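PDB 4OO3: hypothetical protein from Parabacteroides merdae, which is a putative oxidoreductase that probably binds a nicotinamide adenine dinucleotide cofactor on its Rossmann-fold domain, its substrate and reaction being unknown. Local coordinates for residues Leu130-Phe135 / Ile237-Asp242; Leu226-Ala231 / Val420-Ala425. All blocks are in the same frame, centred on the assembly; numbering follows the deposited sequence.

Following the chain from the N terminus, residues 130-135 come first, on a helix of the NAD-binding Rossmann fold. The chain then enters the second domain and passes through 226-231, at the end of helix 220-231, before 237-242 returns to the first helix and closes contact 1. A long excursion through most of the mixed sheet follows, until 420-425 closes contact 2. The segments therefore alternate, and the two loops cross. They also meet physically: Phe135 CD2 lies 3.5 Å from Leu424 CD2, and Tyr239 CB is 3.6 Å from Ala425 CA. Helix 419-439 thus joins the Rossmann side of contact 1 to the C-terminal domain.

Contact 1: residues Leu130-Phe135 / Ile237-Asp242; sequences LLEECF and IDYRKD
Glu132 and Tyr239 carry this small surface contact between the Rossmann-fold and C-terminal domains, the carboxylate of one reaching the phenol end of the other. It spans helix 125-140 and the short, weakly bonded turn at 239-242, whose nearest CA atoms, those of Glu132 and Tyr239, are still 11.8 Å apart. In the model Glu132 OE2 sits implausibly close to the hydroxyl, so the place of the carboxylate is doubtful and the nature of the meeting stays open. As modelled, OE2 lies at the edge of the tyrosine ring, near its plane. Tyr239 CG stands between the backbone N and the carbonyl carbon (chi1 78°), a setting in which the ring reaches toward Glu132.

The charged part is looser. Arg240 NH2 is 4.1 Å from the same doubtful Glu132 OE2, which lies well out of the guanidinium plane; the opposite charges may attract, but they form no salt bridge. The Tyr239 hydroxyl lies 3.6 Å from the plane of the Arg240 guanidinium, toward its rim, and Arg240 CG sits over the rim of one ring face.

Hydrogen bonds fix the turn that presents both side chains. Asp238 is the N-cap, its OD1 taking Arg240 N at 3.1 Å, and its own N gives a bond of 2.8 Å to Asp242 OD2. Asp238 O accepts from both Lys241 N and Asp242 N.

On the Rossmann side, Leu131, Cys134 and Phe135 touch Leu145 of strand 145-147, Leu130 and Cys134 touch helix 98-110, and Phe135 also packs on helix 419-439. The Tyr239 ring stacks on Tyr428 of helix 419-439 and meets Phe128 of helix 125-140 edge-to-face, just ahead of strand 243-255 at the border of the mixed sheet.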
ATOM      1  N   LEU A 130      -3.039  -3.517  19.504  1.00 35.72           N
ATOM      2  CA  LEU A 130      -1.591  -3.664  19.671  1.00 35.21           C
ATOM      3  C   LEU A 130      -0.821  -2.577  18.899  1.00 32.26           C
ATOM      4  O   LEU A 130       0.201  -2.077  19.371  1.00 31.89           O
ATOM      5  CB  LEU A 130      -1.145  -5.068  19.221  1.00 36.19           C
ATOM      6  CG  LEU A 130       0.249  -5.540  19.659  1.00 38.00           C
ATOM      7  CD1 LEU A 130       0.371  -5.545  21.176  1.00 39.07           C
ATOM      8  CD2 LEU A 130       0.557  -6.917  19.084  1.00 38.26           C
ATOM      9  N   LEU A 131      -1.327  -2.204  17.724  1.00 30.72           N
ATOM     10  CA  LEU A 131      -0.675  -1.198  16.883  1.00 30.28           C
ATOM     11  C   LEU A 131      -0.779   0.186  17.496  1.00 32.04           C
ATOM     12  O   LEU A 131       0.109   1.005  17.306  1.00 33.50           O
ATOM     13  CB  LEU A 131      -1.288  -1.180  15.484  1.00 30.98           C
ATOM     14  CG  LEU A 131      -0.698  -0.212  14.450  1.00 31.45           C
ATOM     15  CD1 LEU A 131       0.744  -0.572  14.135  1.00 32.32           C
ATOM     16  CD2 LEU A 131      -1.526  -0.217  13.179  1.00 32.29           C
ATOM     17  N   GLU A 132      -1.873   0.455  18.204  1.00 32.65           N
ATOM     18  CA  GLU A 132      -2.002   1.694  18.966  1.00 33.90           C
ATOM     19  C   GLU A 132      -0.936   1.791  20.049  1.00 34.18           C
ATOM     20  O   GLU A 132      -0.350   2.849  20.239  1.00 33.59           O
ATOM     21  CB  GLU A 132      -3.379   1.801  19.617  1.00 36.24           C
ATOM     22  CG  GLU A 132      -4.510   2.050  18.644  1.00 38.49           C
ATOM     23  CD  GLU A 132      -5.840   2.126  19.351  1.00 41.53           C
ATOM     24  OE1 GLU A 132      -6.277   1.102  19.919  1.00 44.98           O
ATOM     25  OE2 GLU A 132      -6.430   3.217  19.352  1.00 41.71           O
ATOM     26  N   GLU A 133      -0.698   0.691  20.763  1.00 36.02           N
ATOM     27  CA  GLU A 133       0.370   0.650  21.769  1.00 40.26           C
ATOM     28  C   GLU A 133       1.743   0.918  21.118  1.00 35.59           C
ATOM     29  O   GLU A 133       2.547   1.697  21.648  1.00 33.25           O
ATOM     30  CB  GLU A 133       0.377  -0.696  22.509  1.00 44.86           C
ATOM     31  CG  GLU A 133       1.127  -0.668  23.837  1.00 52.38           C
ATOM     32  CD  GLU A 133       1.258  -2.037  24.494  1.00 58.62           C
ATOM     33  OE1 GLU A 133       0.605  -2.999  24.040  1.00 62.66           O
ATOM     34  OE2 GLU A 133       2.021  -2.154  25.478  1.00 62.41           O
ATOM     35  N   CYS A 134       1.988   0.281  19.970  1.00 33.11           N
ATOM     36  CA  CYS A 134       3.209   0.500  19.184  1.00 32.18           C
ATOM     37  C   CYS A 134       3.454   1.983  18.927  1.00 31.97           C
ATOM     38  O   CYS A 134       4.565   2.483  19.130  1.00 31.77           O
ATOM     39  CB  CYS A 134       3.140  -0.226  17.835  1.00 31.24           C
ATOM     40  SG  CYS A 134       3.100  -2.028  17.917  1.00 33.12           S
ATOM     41  N   PHE A 135       2.418   2.688  18.485  1.00 29.77           N
ATOM     42  CA  PHE A 135       2.551   4.122  18.249  1.00 28.83           C
ATOM     43  C   PHE A 135       2.785   4.902  19.542  1.00 30.13           C
ATOM     44  O   PHE A 135       3.518   5.891  19.544  1.00 30.46           O
ATOM     45  CB  PHE A 135       1.349   4.666  17.476  1.00 27.52           C
ATOM     46  CG  PHE A 135       1.433   4.425  15.989  1.00 25.95           C
ATOM     47  CD1 PHE A 135       2.474   4.954  15.250  1.00 25.57           C
ATOM     48  CD2 PHE A 135       0.472   3.683  15.336  1.00 26.38           C
ATOM     49  CE1 PHE A 135       2.561   4.738  13.891  1.00 25.99           C
ATOM     50  CE2 PHE A 135       0.550   3.466  13.973  1.00 25.73           C
ATOM     51  CZ  PHE A 135       1.597   3.993  13.249  1.00 25.53           C
ATOM     52  N   ILE A 237      -7.026  13.102  10.665  1.00 37.31           N
ATOM     53  CA  ILE A 237      -8.270  12.351  10.839  1.00 36.44           C
ATOM     54  C   ILE A 237      -8.284  11.748  12.243  1.00 39.88           C
ATOM     55  O   ILE A 237      -7.375  10.992  12.602  1.00 41.51           O
ATOM     56  CB  ILE A 237      -8.416  11.215   9.801  1.00 36.64           C
ATOM     57  CG1 ILE A 237      -8.181  11.718   8.361  1.00 35.40           C
ATOM     58  CG2 ILE A 237      -9.781  10.542   9.921  1.00 35.73           C
ATOM     59  CD1 ILE A 237      -9.178  12.744   7.864  1.00 35.40           C
ATOM     60  N   ASP A 238      -9.298  12.097  13.037  1.00 39.53           N
ATOM     61  CA  ASP A 238      -9.493  11.515  14.359  1.00 40.54           C
ATOM     62  C   ASP A 238     -10.444  10.336  14.200  1.00 41.70           C
ATOM     63  O   ASP A 238     -11.639  10.524  13.984  1.00 43.67           O
ATOM     64  CB  ASP A 238     -10.072  12.552  15.329  1.00 45.49           C
ATOM     65  CG  ASP A 238     -10.253  12.008  16.749  1.00 47.19           C
ATOM     66  OD1 ASP A 238     -10.022  10.800  16.987  1.00 45.73           O
ATOM     67  OD2 ASP A 238     -10.642  12.797  17.633  1.00 49.87           O
ATOM     68  N   TYR A 239      -9.921   9.120  14.315  1.00 41.14           N
ATOM     69  CA  TYR A 239     -10.716   7.936  13.999  1.00 41.58           C
ATOM     70  C   TYR A 239     -11.850   7.721  15.000  1.00 43.53           C
ATOM     71  O   TYR A 239     -12.853   7.087  14.677  1.00 44.40           O
ATOM     72  CB  TYR A 239      -9.826   6.688  13.845  1.00 40.93           C
ATOM     73  CG  TYR A 239      -9.343   6.046  15.123  1.00 41.90           C
ATOM     74  CD1 TYR A 239     -10.170   5.199  15.846  1.00 46.20           C
ATOM     75  CD2 TYR A 239      -8.053   6.266  15.599  1.00 42.46           C
ATOM     76  CE1 TYR A 239      -9.742   4.608  17.016  1.00 46.26           C
ATOM     77  CE2 TYR A 239      -7.612   5.672  16.764  1.00 42.60           C
ATOM     78  CZ  TYR A 239      -8.467   4.847  17.465  1.00 44.96           C
ATOM     79  OH  TYR A 239      -8.068   4.250  18.620  1.00 48.88           O
ATOM     80  N   ARG A 240     -11.699   8.267  16.203  1.00 45.55           N
ATOM     81  CA  ARG A 240     -12.761   8.215  17.210  1.00 48.45           C
ATOM     82  C   ARG A 240     -13.987   9.058  16.834  1.00 47.78           C
ATOM     83  O   ARG A 240     -15.101   8.760  17.270  1.00 52.27           O
ATOM     84  CB  ARG A 240     -12.218   8.650  18.573  1.00 50.09           C
ATOM     85  CG  ARG A 240     -11.137   7.726  19.111  1.00 53.95           C
ATOM     86  CD  ARG A 240     -10.767   8.064  20.543  1.00 58.00           C
ATOM     87  NE  ARG A 240      -9.646   7.259  21.032  1.00 59.58           N
ATOM     88  CZ  ARG A 240      -8.362   7.480  20.746  1.00 63.00           C
ATOM     89  NH1 ARG A 240      -8.000   8.484  19.952  1.00 67.01           N
ATOM     90  NH2 ARG A 240      -7.426   6.686  21.258  1.00 61.43           N
ATOM     91  N   LYS A 241     -13.787  10.088  16.017  1.00 45.57           N
ATOM     92  CA  LYS A 241     -14.848  11.042  15.695  1.00 45.28           C
ATOM     93  C   LYS A 241     -15.233  11.112  14.222  1.00 41.04           C
ATOM     94  O   LYS A 241     -16.360  11.452  13.908  1.00 39.53           O
ATOM     95  CB  LYS A 241     -14.430  12.440  16.156  1.00 50.83           C
ATOM     96  CG  LYS A 241     -14.254  12.541  17.660  1.00 56.74           C
ATOM     97  CD  LYS A 241     -13.898  13.951  18.095  1.00 61.42           C
ATOM     98  CE  LYS A 241     -13.890  14.056  19.614  1.00 63.24           C
ATOM     99  NZ  LYS A 241     -13.600  15.439  20.079  1.00 64.21           N
ATOM    100  N   ASP A 242     -14.305  10.807  13.320  1.00 39.25           N
ATOM    101  CA  ASP A 242     -14.490  11.116  11.906  1.00 37.53           C
ATOM    102  C   ASP A 242     -14.896   9.926  11.044  1.00 37.00           C
ATOM    103  O   ASP A 242     -15.271  10.109   9.884  1.00 35.03           O
ATOM    104  CB  ASP A 242     -13.196  11.711  11.344  1.00 39.71           C
ATOM    105  CG  ASP A 242     -12.836  13.051  11.976  1.00 40.62           C
ATOM    106  OD1 ASP A 242     -13.749  13.780  12.406  1.00 42.39           O
ATOM    107  OD2 ASP A 242     -11.628  13.377  12.034  1.00 42.05           O
TER

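Contact 2: residues Leu226-Ala231 / Val420-Ala425; sequences LVQWEA and VPNMLA
Gln228 reaches from helix 220-231 to helix 419-439, its chain extended beyond CG, and its flat amide ends near the backbone carbonyl of Asn422 and beside the methyl of Ala425. With CG anti to the carbonyl carbon (chi1 -64°), the chain bridges helices whose nearest CA atoms, on Gln228 and Asn422, are 7.7 Å apart. The Gln228 and Asn422 side chains run past each other in opposite senses, their amide planes 62° apart. The atom modelled as Gln228 OE1 is 3.0 Å from Asn422 O; the amide is probably turned over, and in the reversed setting this may be a hydrogen bond. The other amide atom, modelled as Gln228 NE2, lies 3.5 Å from the methyl carbon CB of Ala425.

Asn422 spends its own amide on the linker after helix 220-231: ND2 hydrogen-bonds to Gln235 O and OD1 accepts from Ile237 N. Gln228 also touches Ile294 of strand 282-294. In this buried helix-to-helix packing, helix 419-439 meets helix 220-231 through Asn422 and Ala425 and Rossmann helix 125-140 through other residues, consistent with the two-domain architecture of Gfo/Idh/MocA-type dehydrogenases.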
ATOM      1  N   LEU A 226      -5.519   6.351   0.257  1.00 28.00           N
ATOM      2  CA  LEU A 226      -5.716   7.286  -0.843  1.00 29.23           C
ATOM      3  C   LEU A 226      -6.907   8.210  -0.606  1.00 30.36           C
ATOM      4  O   LEU A 226      -6.796   9.405  -0.878  1.00 31.37           O
ATOM      5  CB  LEU A 226      -5.866   6.575  -2.191  1.00 29.45           C
ATOM      6  CG  LEU A 226      -4.593   6.058  -2.845  1.00 29.54           C
ATOM      7  CD1 LEU A 226      -4.909   5.617  -4.264  1.00 31.41           C
ATOM      8  CD2 LEU A 226      -3.479   7.094  -2.844  1.00 30.32           C
ATOM      9  N   VAL A 227      -8.035   7.691  -0.103  1.00 29.10           N
ATOM     10  CA  VAL A 227      -9.196   8.580   0.090  1.00 29.06           C
ATOM     11  C   VAL A 227      -8.867   9.674   1.118  1.00 29.07           C
ATOM     12  O   VAL A 227      -9.219  10.823   0.906  1.00 29.35           O
ATOM     13  CB  VAL A 227     -10.597   7.887   0.287  1.00 28.56           C
ATOM     14  CG1 VAL A 227     -10.557   6.380   0.110  1.00 28.29           C
ATOM     15  CG2 VAL A 227     -11.296   8.307   1.575  1.00 27.48           C
ATOM     16  N   GLN A 228      -8.150   9.326   2.183  1.00 31.18           N
ATOM     17  CA  GLN A 228      -7.638  10.317   3.145  1.00 30.67           C
ATOM     18  C   GLN A 228      -6.677  11.312   2.487  1.00 30.84           C
ATOM     19  O   GLN A 228      -6.818  12.523   2.625  1.00 29.89           O
ATOM     20  CB  GLN A 228      -6.901   9.617   4.297  1.00 30.77           C
ATOM     21  CG  GLN A 228      -7.780   8.721   5.160  1.00 32.06           C
ATOM     22  CD  GLN A 228      -7.024   8.034   6.290  1.00 33.21           C
ATOM     23  OE1 GLN A 228      -5.779   8.044   6.350  1.00 31.32           O
ATOM     24  NE2 GLN A 228      -7.776   7.422   7.195  1.00 31.70           N
ATOM     25  N   TRP A 229      -5.699  10.777   1.768  1.00 30.60           N
ATOM     26  CA  TRP A 229      -4.596  11.568   1.242  1.00 31.02           C
ATOM     27  C   TRP A 229      -5.001  12.457   0.051  1.00 32.45           C
ATOM     28  O   TRP A 229      -4.576  13.615  -0.048  1.00 29.91           O
ATOM     29  CB  TRP A 229      -3.453  10.623   0.865  1.00 31.37           C
ATOM     30  CG  TRP A 229      -2.172  11.291   0.591  1.00 31.19           C
ATOM     31  CD1 TRP A 229      -1.263  11.751   1.507  1.00 33.18           C
ATOM     32  CD2 TRP A 229      -1.631  11.575  -0.690  1.00 31.05           C
ATOM     33  NE1 TRP A 229      -0.189  12.309   0.864  1.00 30.59           N
ATOM     34  CE2 TRP A 229      -0.392  12.219  -0.488  1.00 31.73           C
ATOM     35  CE3 TRP A 229      -2.075  11.356  -1.996  1.00 31.68           C
ATOM     36  CZ2 TRP A 229       0.403  12.641  -1.543  1.00 31.78           C
ATOM     37  CZ3 TRP A 229      -1.282  11.777  -3.041  1.00 32.51           C
ATOM     38  CH2 TRP A 229      -0.057  12.411  -2.808  1.00 31.36           C
ATOM     39  N   GLU A 230      -5.824  11.925  -0.845  1.00 33.31           N
ATOM     40  CA  GLU A 230      -6.304  12.703  -1.989  1.00 34.93           C
ATOM     41  C   GLU A 230      -7.418  13.683  -1.619  1.00 33.47           C
ATOM     42  O   GLU A 230      -7.406  14.830  -2.051  1.00 35.93           O
ATOM     43  CB  GLU A 230      -6.824  11.780  -3.083  1.00 34.63           C
ATOM     44  CG  GLU A 230      -5.764  10.932  -3.757  1.00 36.03           C
ATOM     45  CD  GLU A 230      -6.366   9.802  -4.569  1.00 35.52           C
ATOM     46  OE1 GLU A 230      -7.553   9.485  -4.375  1.00 38.90           O
ATOM     47  OE2 GLU A 230      -5.655   9.216  -5.399  1.00 40.80           O
ATOM     48  N   ALA A 231      -8.381  13.219  -0.830  1.00 34.83           N
ATOM     49  CA  ALA A 231      -9.632  13.949  -0.624  1.00 36.13           C
ATOM     50  C   ALA A 231      -9.627  14.821   0.622  1.00 38.61           C
ATOM     51  O   ALA A 231     -10.472  15.708   0.755  1.00 41.19           O
ATOM     52  CB  ALA A 231     -10.801  12.979  -0.583  1.00 37.68           C
ATOM     53  N   VAL A 420       0.799   9.807  11.810  1.00 27.98           N
ATOM     54  CA  VAL A 420       0.458   8.784  12.793  1.00 28.52           C
ATOM     55  C   VAL A 420      -1.052   8.700  13.003  1.00 29.03           C
ATOM     56  O   VAL A 420      -1.633   7.619  12.849  1.00 30.19           O
ATOM     57  CB  VAL A 420       1.192   8.994  14.132  1.00 32.69           C
ATOM     58  CG1 VAL A 420       0.630   8.073  15.215  1.00 32.87           C
ATOM     59  CG2 VAL A 420       2.683   8.759  13.950  1.00 31.63           C
ATOM     60  N   PRO A 421      -1.705   9.829  13.323  1.00 29.33           N
ATOM     61  CA  PRO A 421      -3.159   9.715  13.487  1.00 29.96           C
ATOM     62  C   PRO A 421      -3.872   9.146  12.247  1.00 27.86           C
ATOM     63  O   PRO A 421      -4.813   8.379  12.394  1.00 26.73           O
ATOM     64  CB  PRO A 421      -3.611  11.152  13.800  1.00 30.09           C
ATOM     65  CG  PRO A 421      -2.453  12.032  13.482  1.00 30.74           C
ATOM     66  CD  PRO A 421      -1.217  11.196  13.581  1.00 30.31           C
ATOM     67  N   ASN A 422      -3.409   9.494  11.049  1.00 27.25           N
ATOM     68  CA  ASN A 422      -4.030   8.997   9.813  1.00 26.18           C
ATOM     69  C   ASN A 422      -3.713   7.542   9.473  1.00 25.20           C
ATOM     70  O   ASN A 422      -4.547   6.867   8.856  1.00 27.48           O
ATOM     71  CB  ASN A 422      -3.705   9.914   8.633  1.00 26.18           C
ATOM     72  CG  ASN A 422      -4.305  11.304   8.800  1.00 26.72           C
ATOM     73  OD1 ASN A 422      -4.963  11.596   9.803  1.00 26.28           O
ATOM     74  ND2 ASN A 422      -4.090  12.161   7.815  1.00 26.99           N
HETATM   75  N   MSE A 423      -2.537   7.055   9.869  1.00 24.12           N
HETATM   76  CA  MSE A 423      -2.235   5.620   9.778  1.00 23.97           C
HETATM   77  C   MSE A 423      -3.199   4.874  10.680  1.00 25.48           C
HETATM   78  O   MSE A 423      -3.802   3.872  10.278  1.00 26.06           O
HETATM   79  CB  MSE A 423      -0.781   5.300  10.145  1.00 22.67           C
HETATM   80  CG  MSE A 423       0.180   5.669   9.017  1.00 20.64           C
HETATM   81 SE   MSE A 423       2.016   5.090   9.418  0.75 17.69          SE
HETATM   82  CE  MSE A 423       2.586   6.533  10.627  1.00 19.92           C
ATOM     83  N   LEU A 424      -3.383   5.373  11.897  1.00 26.90           N
ATOM     84  CA  LEU A 424      -4.350   4.784  12.818  1.00 28.22           C
ATOM     85  C   LEU A 424      -5.787   4.843  12.294  1.00 28.67           C
ATOM     86  O   LEU A 424      -6.511   3.859  12.388  1.00 29.31           O
ATOM     87  CB  LEU A 424      -4.267   5.453  14.185  1.00 30.91           C
ATOM     88  CG  LEU A 424      -3.054   5.074  15.033  1.00 31.09           C
ATOM     89  CD1 LEU A 424      -3.055   5.907  16.306  1.00 31.84           C
ATOM     90  CD2 LEU A 424      -3.063   3.584  15.351  1.00 32.21           C
ATOM     91  N   ALA A 425      -6.205   5.980  11.738  1.00 29.27           N
ATOM     92  CA  ALA A 425      -7.558   6.085  11.173  1.00 30.34           C
ATOM     93  C   ALA A 425      -7.754   5.083  10.046  1.00 30.10           C
ATOM     94  O   ALA A 425      -8.818   4.476   9.919  1.00 32.41           O
ATOM     95  CB  ALA A 425      -7.839   7.499  10.682  1.00 30.59           C
TER